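Side-chain contacts in aspartate aminotransferase (Thermotoga maritima, PDB 1O4S), which catalyses the pyridoxal-phosphate-dependent transfer of an amino group between L-aspartate and 2-oxoglutarate, giving oxaloacetate and L-glutamate: residues A31-L36 and E41-L46; N150-F155 and E168-G173; G198-A203 and D236-I241. All coordinates share one frame; numbering follows the deposited sequence.

In the fold
From the N terminus, interaction 1 is the first to close: a short turn brings segment 41-46 back against helix 27-38, tying it to edge strand 44-45 of the four-stranded sheet. Interaction 2 follows, closing a longer loop between edge strand 148-153 of the seven-stranded sheet and helix 164-170. Interaction 3 closes the longest of the three loops, bringing strand 238-243 of the same sheet against helix 193-206. The three loops run in series, none nested in or crossing another. Interactions 2 and 3, with centres about 16 Å apart, touch through Leu202, which meets Glu168 and Leu171. Interaction 1 is remote, about 20 Å from interaction 2 and 23 Å from interaction 3 between nearest atoms.

Interaction 1: A31-L36 and E41-L46; sequences AKAKAL and EDVINL
Leu36 and Glu41 join across a helix-turn-strand connection, in which the chain leaves helix 27-38 and returns beside it to enter strand 44-45, the edge of the four-stranded mixed sheet. The evidence for closure is one backbone hydrogen bond, Glu41 N to Leu36 O at 3.1 Å, bent to 144° at the hydrogen and with the donor tilted 28° from the carbonyl plane. The same oxygen is also approached by the glutamate side chain: Glu41 CB lies 3.1 Å and CG 3.2 Å from Leu36 O, and chi1 of -57° accounts for CG, set beside the backbone N that makes the bond. A bend at chi2 then carries the carboxylate off the helix.

Val43 supplies the apolar part. Its CG2, anti to its own carbonyl carbon, presses on Leu36 CB at 3.6 Å and lies 4.0 Å from Ala33 O, while CG1 reaches the neighbourhood of Ala33 CB at 4.5 Å. One valine thus spans a single turn of the helix. Leu36 packs further on Leu345 of helix 337-348, and backbone bonds of Ile44 with Lys349 and Ala351 join strand 44-45 to parallel strand 350-354 and the residue before it. The Asn45 side chain lies about 8 Å from that of Arg365, a probable L-aspartate-binding residue by similarity. Asn45 OD1 is hydrogen-bonded with Thr47 OG1, and on the helix side Asn45 ND2 merely rests 4.0 Å from the methyl Ala33 CB.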
ATOM      1  N   ALA B  31      -1.126 -22.530 -10.240  1.00 43.65           N
ATOM      2  CA  ALA B  31      -2.293 -22.812 -11.076  1.00 42.57           C
ATOM      3  C   ALA B  31      -2.440 -24.319 -11.308  1.00 41.47           C
ATOM      4  O   ALA B  31      -3.550 -24.845 -11.308  1.00 40.44           O
ATOM      5  CB  ALA B  31      -2.178 -22.078 -12.416  1.00 42.64           C
ATOM      6  N   LYS B  32      -1.309 -24.993 -11.496  1.00 40.82           N
ATOM      7  CA  LYS B  32      -1.290 -26.438 -11.649  1.00 41.13           C
ATOM      8  C   LYS B  32      -1.781 -27.148 -10.364  1.00 40.43           C
ATOM      9  O   LYS B  32      -2.603 -28.059 -10.437  1.00 40.52           O
ATOM     10  CB  LYS B  32       0.101 -26.915 -12.056  1.00 41.46           C
ATOM     11  CG  LYS B  32       0.515 -26.505 -13.496  1.00 43.88           C
ATOM     12  CD  LYS B  32       1.668 -27.362 -14.012  1.00 47.00           C
ATOM     13  CE  LYS B  32       2.373 -26.756 -15.232  1.00 48.66           C
ATOM     14  NZ  LYS B  32       3.443 -25.802 -14.805  1.00 51.38           N
ATOM     15  N   ALA B  33      -1.287 -26.719  -9.209  1.00 39.80           N
ATOM     16  CA  ALA B  33      -1.725 -27.257  -7.913  1.00 39.85           C
ATOM     17  C   ALA B  33      -3.231 -27.054  -7.701  1.00 39.66           C
ATOM     18  O   ALA B  33      -3.929 -28.014  -7.413  1.00 38.62           O
ATOM     19  CB  ALA B  33      -0.921 -26.628  -6.758  1.00 39.85           C
ATOM     20  N   LYS B  34      -3.716 -25.821  -7.897  1.00 40.28           N
ATOM     21  CA  LYS B  34      -5.150 -25.486  -7.779  1.00 41.84           C
ATOM     22  C   LYS B  34      -6.070 -26.288  -8.704  1.00 41.76           C
ATOM     23  O   LYS B  34      -7.193 -26.622  -8.310  1.00 41.58           O
ATOM     24  CB  LYS B  34      -5.393 -23.996  -8.034  1.00 42.30           C
ATOM     25  CG  LYS B  34      -4.813 -23.111  -6.955  1.00 47.05           C
ATOM     26  CD  LYS B  34      -4.857 -21.613  -7.328  1.00 51.33           C
ATOM     27  CE  LYS B  34      -4.456 -20.718  -6.146  1.00 53.70           C
ATOM     28  NZ  LYS B  34      -2.964 -20.536  -6.052  1.00 56.36           N
ATOM     29  N   ALA B  35      -5.585 -26.571  -9.920  1.00 41.88           N
ATOM     30  CA  ALA B  35      -6.304 -27.351 -10.909  1.00 42.25           C
ATOM     31  C   ALA B  35      -6.407 -28.825 -10.513  1.00 42.73           C
ATOM     32  O   ALA B  35      -7.421 -29.474 -10.772  1.00 42.18           O
ATOM     33  CB  ALA B  35      -5.614 -27.237 -12.248  1.00 42.40           C
ATOM     34  N   LEU B  36      -5.337 -29.362  -9.936  1.00 43.34           N
ATOM     35  CA  LEU B  36      -5.368 -30.718  -9.398  1.00 44.48           C
ATOM     36  C   LEU B  36      -6.374 -30.829  -8.233  1.00 45.61           C
ATOM     37  O   LEU B  36      -7.152 -31.781  -8.165  1.00 44.84           O
ATOM     38  CB  LEU B  36      -3.968 -31.154  -8.963  1.00 44.43           C
ATOM     39  CG  LEU B  36      -3.005 -31.425 -10.123  1.00 44.53           C
ATOM     40  CD1 LEU B  36      -1.572 -31.462  -9.630  1.00 45.06           C
ATOM     41  CD2 LEU B  36      -3.361 -32.716 -10.863  1.00 44.58           C
ATOM     42  N   GLU B  41      -8.134 -34.133  -6.487  1.00 48.70           N
ATOM     43  CA  GLU B  41      -6.850 -34.737  -6.164  1.00 47.62           C
ATOM     44  C   GLU B  41      -6.382 -34.278  -4.773  1.00 46.42           C
ATOM     45  O   GLU B  41      -6.672 -33.146  -4.321  1.00 45.32           O
ATOM     46  CB  GLU B  41      -5.796 -34.415  -7.226  1.00 47.86           C
ATOM     47  CG  GLU B  41      -6.170 -34.840  -8.641  1.00 48.46           C
ATOM     48  CD  GLU B  41      -5.988 -36.324  -8.896  1.00 51.12           C
ATOM     49  OE1 GLU B  41      -6.249 -36.758 -10.057  1.00 52.26           O
ATOM     50  OE2 GLU B  41      -5.585 -37.062  -7.955  1.00 51.29           O
ATOM     51  N   ASP B  42      -5.665 -35.187  -4.105  1.00 45.04           N
ATOM     52  CA  ASP B  42      -5.159 -34.953  -2.753  1.00 43.75           C
ATOM     53  C   ASP B  42      -3.772 -34.314  -2.806  1.00 42.15           C
ATOM     54  O   ASP B  42      -2.749 -34.975  -2.575  1.00 41.66           O
ATOM     55  CB  ASP B  42      -5.128 -36.257  -1.936  1.00 43.73           C
ATOM     56  CG  ASP B  42      -4.738 -36.019  -0.473  1.00 44.89           C
ATOM     57  OD1 ASP B  42      -4.903 -34.859   0.043  1.00 43.02           O
ATOM     58  OD2 ASP B  42      -4.241 -36.938   0.216  1.00 46.05           O
ATOM     59  N   VAL B  43      -3.755 -33.023  -3.114  1.00 40.14           N
ATOM     60  CA  VAL B  43      -2.508 -32.280  -3.220  1.00 38.97           C
ATOM     61  C   VAL B  43      -2.053 -31.867  -1.822  1.00 37.46           C
ATOM     62  O   VAL B  43      -2.799 -31.198  -1.108  1.00 37.84           O
ATOM     63  CB  VAL B  43      -2.673 -30.999  -4.092  1.00 38.64           C
ATOM     64  CG1 VAL B  43      -1.472 -30.070  -3.956  1.00 38.11           C
ATOM     65  CG2 VAL B  43      -2.910 -31.377  -5.561  1.00 38.49           C
ATOM     66  N   ILE B  44      -0.848 -32.279  -1.434  1.00 35.37           N
ATOM     67  CA  ILE B  44      -0.200 -31.735  -0.258  1.00 34.02           C
ATOM     68  C   ILE B  44       0.672 -30.570  -0.733  1.00 33.89           C
ATOM     69  O   ILE B  44       1.629 -30.746  -1.473  1.00 33.07           O
ATOM     70  CB  ILE B  44       0.613 -32.810   0.511  1.00 33.59           C
ATOM     71  CG1 ILE B  44      -0.258 -34.041   0.824  1.00 32.02           C
ATOM     72  CG2 ILE B  44       1.170 -32.226   1.810  1.00 32.73           C
ATOM     73  CD1 ILE B  44       0.546 -35.296   1.117  1.00 28.92           C
ATOM     74  N   ASN B  45       0.319 -29.375  -0.294  1.00 33.52           N
ATOM     75  CA  ASN B  45       0.903 -28.150  -0.806  1.00 33.84           C
ATOM     76  C   ASN B  45       1.883 -27.623   0.208  1.00 32.82           C
ATOM     77  O   ASN B  45       1.490 -27.052   1.206  1.00 32.25           O
ATOM     78  CB  ASN B  45      -0.183 -27.091  -1.089  1.00 34.18           C
ATOM     79  CG  ASN B  45       0.352 -25.907  -1.927  1.00 36.73           C
ATOM     80  OD1 ASN B  45       1.417 -25.365  -1.636  1.00 35.93           O
ATOM     81  ND2 ASN B  45      -0.375 -25.544  -2.995  1.00 37.18           N
ATOM     82  N   LEU B  46       3.158 -27.804  -0.081  1.00 31.87           N
ATOM     83  CA  LEU B  46       4.233 -27.353   0.775  1.00 31.83           C
ATOM     84  C   LEU B  46       4.950 -26.120   0.225  1.00 31.55           C
ATOM     85  O   LEU B  46       6.173 -25.984   0.380  1.00 30.43           O
ATOM     86  CB  LEU B  46       5.213 -28.503   0.946  1.00 32.16           C
ATOM     87  CG  LEU B  46       4.492 -29.753   1.427  1.00 32.49           C
ATOM     88  CD1 LEU B  46       5.489 -30.868   1.568  1.00 32.86           C
ATOM     89  CD2 LEU B  46       3.721 -29.479   2.735  1.00 32.95           C
TER

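Interaction 2: N150-F155 and E168-G173; sequences NVVETF and EGLLVG
Edge strand 148-153 of the seven-stranded sheet and the C-terminal part of helix 164-170 meet through Val152, Asn150 and Leu170, with no hydrogen bond between the two segments. One methyl carries the contact: Leu170 CD1 sits 3.2 Å from Val152 CG2. That is shorter than two methyl carbons normally approach, so the exact separation is doubtful although the packing itself is clear. The valine and leucine side chains run alongside each other, pointing opposite ways. Chi2 of -178° extends Leu170 so that CD1 is anti to CA and projects to the strand.

The arrangement belongs to a beta-alpha-beta crossover: strand 148-153, helix 164-170 and the parallel strand 175-180, with strand 127-132 lying between the two strands. Backbone bonds from Asn150 and Val152 to Val128, Val130 and Ser132 hold the edge strand to that middle neighbour. Asn150 and Val152 both turn toward the helix, and Val151 between them turns away, as strand alternation requires. The same Leu170 methyl also borders the Asn150 amide, with CD1 4.1 Å from Asn150 OD1 and 4.2 Å from Asn150 ND2. Leu171 turns the other way, onto Phe208 and Arg206.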
ATOM      1  N   ASN B 150      22.979  -5.884  -7.318  1.00 31.89           N
ATOM      2  CA  ASN B 150      24.137  -6.751  -7.412  1.00 32.64           C
ATOM      3  C   ASN B 150      23.825  -7.963  -6.534  1.00 31.72           C
ATOM      4  O   ASN B 150      23.762  -7.848  -5.319  1.00 31.22           O
ATOM      5  CB  ASN B 150      25.405  -6.012  -6.940  1.00 32.81           C
ATOM      6  CG  ASN B 150      26.694  -6.638  -7.453  1.00 36.11           C
ATOM      7  OD1 ASN B 150      26.747  -7.825  -7.800  1.00 40.40           O
ATOM      8  ND2 ASN B 150      27.765  -5.831  -7.485  1.00 39.64           N
ATOM      9  N   VAL B 151      23.595  -9.103  -7.172  1.00 31.09           N
ATOM     10  CA  VAL B 151      23.251 -10.343  -6.482  1.00 31.07           C
ATOM     11  C   VAL B 151      24.531 -11.079  -6.149  1.00 30.70           C
ATOM     12  O   VAL B 151      25.331 -11.385  -7.036  1.00 30.20           O
ATOM     13  CB  VAL B 151      22.378 -11.257  -7.358  1.00 30.92           C
ATOM     14  CG1 VAL B 151      21.991 -12.517  -6.595  1.00 31.36           C
ATOM     15  CG2 VAL B 151      21.153 -10.511  -7.877  1.00 31.93           C
ATOM     16  N   VAL B 152      24.730 -11.334  -4.865  1.00 30.65           N
ATOM     17  CA  VAL B 152      25.911 -12.016  -4.386  1.00 30.45           C
ATOM     18  C   VAL B 152      25.421 -13.395  -4.006  1.00 30.76           C
ATOM     19  O   VAL B 152      24.672 -13.543  -3.036  1.00 29.76           O
ATOM     20  CB  VAL B 152      26.555 -11.291  -3.174  1.00 30.28           C
ATOM     21  CG1 VAL B 152      27.677 -12.123  -2.576  1.00 29.78           C
ATOM     22  CG2 VAL B 152      27.059  -9.919  -3.596  1.00 30.63           C
ATOM     23  N   GLU B 153      25.837 -14.392  -4.787  1.00 30.55           N
ATOM     24  CA  GLU B 153      25.457 -15.766  -4.561  1.00 31.60           C
ATOM     25  C   GLU B 153      26.186 -16.394  -3.357  1.00 31.53           C
ATOM     26  O   GLU B 153      27.387 -16.190  -3.162  1.00 31.80           O
ATOM     27  CB  GLU B 153      25.734 -16.586  -5.810  1.00 31.94           C
ATOM     28  CG  GLU B 153      25.127 -17.983  -5.787  1.00 33.44           C
ATOM     29  CD  GLU B 153      25.496 -18.805  -7.012  1.00 35.28           C
ATOM     30  OE1 GLU B 153      24.954 -19.935  -7.151  1.00 37.28           O
ATOM     31  OE2 GLU B 153      26.334 -18.335  -7.826  1.00 35.42           O
ATOM     32  N   THR B 154      25.427 -17.152  -2.574  1.00 31.46           N
ATOM     33  CA  THR B 154      25.937 -17.965  -1.477  1.00 31.77           C
ATOM     34  C   THR B 154      25.664 -19.429  -1.759  1.00 31.67           C
ATOM     35  O   THR B 154      24.823 -19.775  -2.582  1.00 31.55           O
ATOM     36  CB  THR B 154      25.317 -17.572  -0.097  1.00 31.57           C
ATOM     37  OG1 THR B 154      23.906 -17.808  -0.081  1.00 32.42           O
ATOM     38  CG2 THR B 154      25.469 -16.087   0.189  1.00 32.18           C
ATOM     39  N   PHE B 155      26.366 -20.286  -1.037  1.00 32.35           N
ATOM     40  CA  PHE B 155      26.481 -21.697  -1.406  1.00 33.01           C
ATOM     41  C   PHE B 155      26.155 -22.598  -0.239  1.00 33.05           C
ATOM     42  O   PHE B 155      26.465 -22.270   0.903  1.00 32.21           O
ATOM     43  CB  PHE B 155      27.900 -21.991  -1.948  1.00 32.83           C
ATOM     44  CG  PHE B 155      28.277 -21.115  -3.112  1.00 33.27           C
ATOM     45  CD1 PHE B 155      27.844 -21.426  -4.397  1.00 33.25           C
ATOM     46  CD2 PHE B 155      29.002 -19.940  -2.914  1.00 33.41           C
ATOM     47  CE1 PHE B 155      28.141 -20.598  -5.467  1.00 33.15           C
ATOM     48  CE2 PHE B 155      29.305 -19.109  -3.983  1.00 33.97           C
ATOM     49  CZ  PHE B 155      28.877 -19.438  -5.263  1.00 33.24           C
ATOM     50  N   GLU B 168      32.912  -6.468   0.543  1.00 43.78           N
ATOM     51  CA  GLU B 168      33.696  -5.240   0.466  1.00 43.76           C
ATOM     52  C   GLU B 168      34.303  -5.116  -0.920  1.00 43.18           C
ATOM     53  O   GLU B 168      34.422  -4.012  -1.460  1.00 42.58           O
ATOM     54  CB  GLU B 168      34.811  -5.208   1.513  1.00 44.06           C
ATOM     55  CG  GLU B 168      35.494  -3.844   1.563  1.00 45.63           C
ATOM     56  CD  GLU B 168      36.523  -3.701   2.668  1.00 47.37           C
ATOM     57  OE1 GLU B 168      37.111  -2.595   2.764  1.00 49.01           O
ATOM     58  OE2 GLU B 168      36.744  -4.669   3.428  1.00 48.34           O
ATOM     59  N   GLY B 169      34.677  -6.272  -1.473  1.00 42.70           N
ATOM     60  CA  GLY B 169      35.273  -6.367  -2.789  1.00 42.14           C
ATOM     61  C   GLY B 169      34.379  -5.807  -3.868  1.00 41.80           C
ATOM     62  O   GLY B 169      34.892  -5.269  -4.850  1.00 41.44           O
ATOM     63  N   LEU B 170      33.059  -5.922  -3.673  1.00 41.34           N
ATOM     64  CA  LEU B 170      32.051  -5.474  -4.655  1.00 41.40           C
ATOM     65  C   LEU B 170      31.544  -4.058  -4.469  1.00 40.59           C
ATOM     66  O   LEU B 170      30.877  -3.550  -5.350  1.00 41.08           O
ATOM     67  CB  LEU B 170      30.813  -6.392  -4.645  1.00 41.86           C
ATOM     68  CG  LEU B 170      30.998  -7.871  -5.002  1.00 42.76           C
ATOM     69  CD1 LEU B 170      29.643  -8.568  -4.974  1.00 42.91           C
ATOM     70  CD2 LEU B 170      31.701  -8.063  -6.367  1.00 44.05           C
ATOM     71  N   LEU B 171      31.818  -3.432  -3.331  1.00 39.93           N
ATOM     72  CA  LEU B 171      31.312  -2.083  -3.083  1.00 39.49           C
ATOM     73  C   LEU B 171      31.828  -1.102  -4.134  1.00 39.41           C
ATOM     74  O   LEU B 171      33.030  -1.063  -4.449  1.00 39.04           O
ATOM     75  CB  LEU B 171      31.726  -1.581  -1.698  1.00 39.44           C
ATOM     76  CG  LEU B 171      31.120  -2.279  -0.486  1.00 39.79           C
ATOM     77  CD1 LEU B 171      31.915  -1.945   0.741  1.00 39.60           C
ATOM     78  CD2 LEU B 171      29.665  -1.874  -0.305  1.00 40.62           C
ATOM     79  N   VAL B 172      30.910  -0.305  -4.669  1.00 38.97           N
ATOM     80  CA  VAL B 172      31.273   0.791  -5.559  1.00 38.58           C
ATOM     81  C   VAL B 172      30.644   2.096  -5.041  1.00 38.54           C
ATOM     82  O   VAL B 172      29.956   2.105  -3.995  1.00 38.83           O
ATOM     83  CB  VAL B 172      30.914   0.456  -7.035  1.00 38.47           C
ATOM     84  CG1 VAL B 172      31.932  -0.501  -7.606  1.00 38.21           C
ATOM     85  CG2 VAL B 172      29.526  -0.168  -7.147  1.00 38.17           C
ATOM     86  N   GLY B 173      30.907   3.204  -5.736  1.00 38.20           N
ATOM     87  CA  GLY B 173      30.371   4.507  -5.343  1.00 37.86           C
ATOM     88  C   GLY B 173      28.846   4.556  -5.291  1.00 37.19           C
ATOM     89  O   GLY B 173      28.241   5.206  -4.436  1.00 36.69           O
TER

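Interaction 3: G198-A203 and D236-I241; sequences GLVRLA and DRIVYI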
ATOM      1  N   GLY B 198      30.915  -7.173  11.205  1.00 33.20           N
ATOM      2  CA  GLY B 198      31.779  -6.720  10.139  1.00 32.73           C
ATOM      3  C   GLY B 198      31.030  -5.864   9.143  1.00 32.20           C
ATOM      4  O   GLY B 198      31.562  -4.876   8.645  1.00 31.55           O
ATOM      5  N   LEU B 199      29.773  -6.216   8.875  1.00 32.30           N
ATOM      6  CA  LEU B 199      28.989  -5.494   7.894  1.00 32.20           C
ATOM      7  C   LEU B 199      28.680  -4.103   8.450  1.00 32.16           C
ATOM      8  O   LEU B 199      28.708  -3.117   7.739  1.00 31.45           O
ATOM      9  CB  LEU B 199      27.711  -6.270   7.585  1.00 32.79           C
ATOM     10  CG  LEU B 199      27.120  -6.399   6.175  1.00 33.93           C
ATOM     11  CD1 LEU B 199      25.603  -6.416   6.302  1.00 33.17           C
ATOM     12  CD2 LEU B 199      27.559  -5.343   5.195  1.00 33.94           C
ATOM     13  N   VAL B 200      28.394  -4.038   9.742  1.00 32.90           N
ATOM     14  CA  VAL B 200      28.151  -2.775  10.429  1.00 34.10           C
ATOM     15  C   VAL B 200      29.412  -1.873  10.419  1.00 35.16           C
ATOM     16  O   VAL B 200      29.293  -0.653  10.353  1.00 35.49           O
ATOM     17  CB  VAL B 200      27.688  -3.039  11.897  1.00 34.13           C
ATOM     18  CG1 VAL B 200      27.891  -1.805  12.799  1.00 35.46           C
ATOM     19  CG2 VAL B 200      26.283  -3.491  11.928  1.00 33.74           C
ATOM     20  N   ARG B 201      30.600  -2.480  10.486  1.00 36.13           N
ATOM     21  CA  ARG B 201      31.853  -1.749  10.330  1.00 37.11           C
ATOM     22  C   ARG B 201      31.967  -1.213   8.913  1.00 36.38           C
ATOM     23  O   ARG B 201      32.255  -0.038   8.720  1.00 35.92           O
ATOM     24  CB  ARG B 201      33.082  -2.631  10.638  1.00 37.97           C
ATOM     25  CG  ARG B 201      33.415  -2.779  12.108  1.00 41.66           C
ATOM     26  CD  ARG B 201      34.819  -3.395  12.389  1.00 45.77           C
ATOM     27  NE  ARG B 201      34.899  -4.833  12.072  1.00 49.47           N
ATOM     28  CZ  ARG B 201      34.445  -5.829  12.859  1.00 52.22           C
ATOM     29  NH1 ARG B 201      33.869  -5.569  14.040  1.00 52.73           N
ATOM     30  NH2 ARG B 201      34.562  -7.101  12.456  1.00 52.33           N
ATOM     31  N   LEU B 202      31.760  -2.083   7.932  1.00 36.37           N
ATOM     32  CA  LEU B 202      31.798  -1.689   6.517  1.00 36.89           C
ATOM     33  C   LEU B 202      30.862  -0.537   6.175  1.00 37.02           C
ATOM     34  O   LEU B 202      31.217   0.294   5.345  1.00 36.54           O
ATOM     35  CB  LEU B 202      31.396  -2.844   5.601  1.00 37.35           C
ATOM     36  CG  LEU B 202      32.426  -3.790   5.005  1.00 38.52           C
ATOM     37  CD1 LEU B 202      31.718  -4.669   3.960  1.00 39.51           C
ATOM     38  CD2 LEU B 202      33.595  -3.022   4.376  1.00 39.32           C
ATOM     39  N   ALA B 203      29.678  -0.513   6.791  1.00 36.81           N
ATOM     40  CA  ALA B 203      28.665   0.506   6.519  1.00 37.77           C
ATOM     41  C   ALA B 203      29.080   1.906   6.992  1.00 38.64           C
ATOM     42  O   ALA B 203      28.781   2.901   6.332  1.00 38.67           O
ATOM     43  CB  ALA B 203      27.314   0.101   7.149  1.00 37.65           C
ATOM     44  N   ASP B 236      21.932   5.162  12.459  1.00 37.56           N
ATOM     45  CA  ASP B 236      22.409   6.089  11.409  1.00 37.82           C
ATOM     46  C   ASP B 236      22.490   5.438  10.036  1.00 37.20           C
ATOM     47  O   ASP B 236      22.193   6.072   9.006  1.00 36.82           O
ATOM     48  CB  ASP B 236      23.752   6.715  11.767  1.00 38.58           C
ATOM     49  CG  ASP B 236      23.600   7.906  12.686  1.00 42.15           C
ATOM     50  OD1 ASP B 236      24.650   8.393  13.190  1.00 47.90           O
ATOM     51  OD2 ASP B 236      22.470   8.420  12.949  1.00 46.28           O
ATOM     52  N   ARG B 237      22.870   4.165  10.049  1.00 36.36           N
ATOM     53  CA  ARG B 237      23.022   3.381   8.848  1.00 36.30           C
ATOM     54  C   ARG B 237      22.208   2.097   8.911  1.00 35.02           C
ATOM     55  O   ARG B 237      22.451   1.185   8.155  1.00 34.80           O
ATOM     56  CB  ARG B 237      24.509   3.099   8.639  1.00 37.17           C
ATOM     57  CG  ARG B 237      25.290   4.325   8.149  1.00 40.07           C
ATOM     58  CD  ARG B 237      26.791   4.251   8.383  1.00 45.95           C
ATOM     59  NE  ARG B 237      27.244   4.997   9.579  1.00 50.20           N
ATOM     60  CZ  ARG B 237      27.381   4.496  10.819  1.00 52.90           C
ATOM     61  NH1 ARG B 237      27.109   3.212  11.094  1.00 53.44           N
ATOM     62  NH2 ARG B 237      27.800   5.296  11.802  1.00 53.65           N
ATOM     63  N   ILE B 238      21.208   2.039   9.781  1.00 34.50           N
ATOM     64  CA  ILE B 238      20.390   0.825   9.914  1.00 33.64           C
ATOM     65  C   ILE B 238      18.942   1.097   9.584  1.00 32.54           C
ATOM     66  O   ILE B 238      18.359   2.025  10.122  1.00 32.13           O
ATOM     67  CB  ILE B 238      20.463   0.267  11.343  1.00 33.54           C
ATOM     68  CG1 ILE B 238      21.918   0.035  11.778  1.00 34.98           C
ATOM     69  CG2 ILE B 238      19.621  -1.017  11.464  1.00 32.72           C
ATOM     70  CD1 ILE B 238      22.651  -1.046  10.995  1.00 36.76           C
ATOM     71  N   VAL B 239      18.367   0.259   8.726  1.00 31.81           N
ATOM     72  CA  VAL B 239      16.927   0.231   8.492  1.00 31.82           C
ATOM     73  C   VAL B 239      16.450  -1.139   8.966  1.00 31.23           C
ATOM     74  O   VAL B 239      16.805  -2.154   8.384  1.00 31.52           O
ATOM     75  CB  VAL B 239      16.555   0.455   6.988  1.00 31.76           C
ATOM     76  CG1 VAL B 239      15.070   0.374   6.770  1.00 31.19           C
ATOM     77  CG2 VAL B 239      17.085   1.808   6.494  1.00 33.06           C
ATOM     78  N   TYR B 240      15.657  -1.162  10.021  1.00 30.07           N
ATOM     79  CA  TYR B 240      15.207  -2.394  10.606  1.00 29.89           C
ATOM     80  C   TYR B 240      13.769  -2.658  10.174  1.00 29.53           C
ATOM     81  O   TYR B 240      12.917  -1.787  10.277  1.00 28.84           O
ATOM     82  CB  TYR B 240      15.344  -2.302  12.125  1.00 30.22           C
ATOM     83  CG  TYR B 240      14.814  -3.484  12.884  1.00 30.95           C
ATOM     84  CD1 TYR B 240      15.586  -4.647  13.043  1.00 31.49           C
ATOM     85  CD2 TYR B 240      13.514  -3.447  13.460  1.00 30.42           C
ATOM     86  CE1 TYR B 240      15.075  -5.759  13.764  1.00 31.78           C
ATOM     87  CE2 TYR B 240      13.010  -4.530  14.177  1.00 31.05           C
ATOM     88  CZ  TYR B 240      13.783  -5.688  14.324  1.00 31.83           C
ATOM     89  OH  TYR B 240      13.288  -6.736  15.052  1.00 31.37           O
ATOM     90  N   ILE B 241      13.523  -3.867   9.668  1.00 29.11           N
ATOM     91  CA  ILE B 241      12.210  -4.258   9.188  1.00 29.74           C
ATOM     92  C   ILE B 241      11.701  -5.518   9.868  1.00 29.56           C
ATOM     93  O   ILE B 241      12.395  -6.546   9.924  1.00 30.00           O
ATOM     94  CB  ILE B 241      12.217  -4.395   7.645  1.00 29.83           C
ATOM     95  CG1 ILE B 241      12.464  -3.001   7.073  1.00 31.30           C
ATOM     96  CG2 ILE B 241      10.912  -5.017   7.146  1.00 30.17           C
ATOM     97  CD1 ILE B 241      12.575  -2.918   5.665  1.00 33.92           C
TER
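Chi1 of -74° places CG of Arg237 beside its backbone N and a near-extended chi2 (160°) carries CD to Ala203, while a bend at chi3 only turns NE and the guanidinium away from the line of the chain. The contact belongs to the helix-covered face of the seven-stranded sheet in the large domain of this fold type I enzyme: helix 193-206 lies on one side, and Arg237 stands just ahead of strand 238-243. Arg237 CD is 3.2 Å from Ala203 O and 3.6 Å from Ala203 C. The guanidinium lies oblique to that oxygen, with Arg237 NE 4.2 Å from Ala203 O, too long for a hydrogen bond. The approach is therefore one of an aliphatic stem against a helix carbonyl.

One turn earlier, Val200 faces Ile238, the first residue of the strand, where a bend at chi2 (-66°) swings CD1 of the isoleucine toward the helix. Ile210 of the neighbouring strand 209-213 touches Val200, Ala203 and Ile238, so its side chain sits where helix and sheet meet, while Ile228 packs on both Val200 and Ile238. On the other face of the strand, Val239 and Ile241 pack on helix 109-121. Strand 238-243 runs on toward Ser245 and Lys246 of the pyridoxal-phosphate pocket. Between helix and strand the apolar contact is loose, with Val200 CG2 4.5 Å from Ile238 CD1.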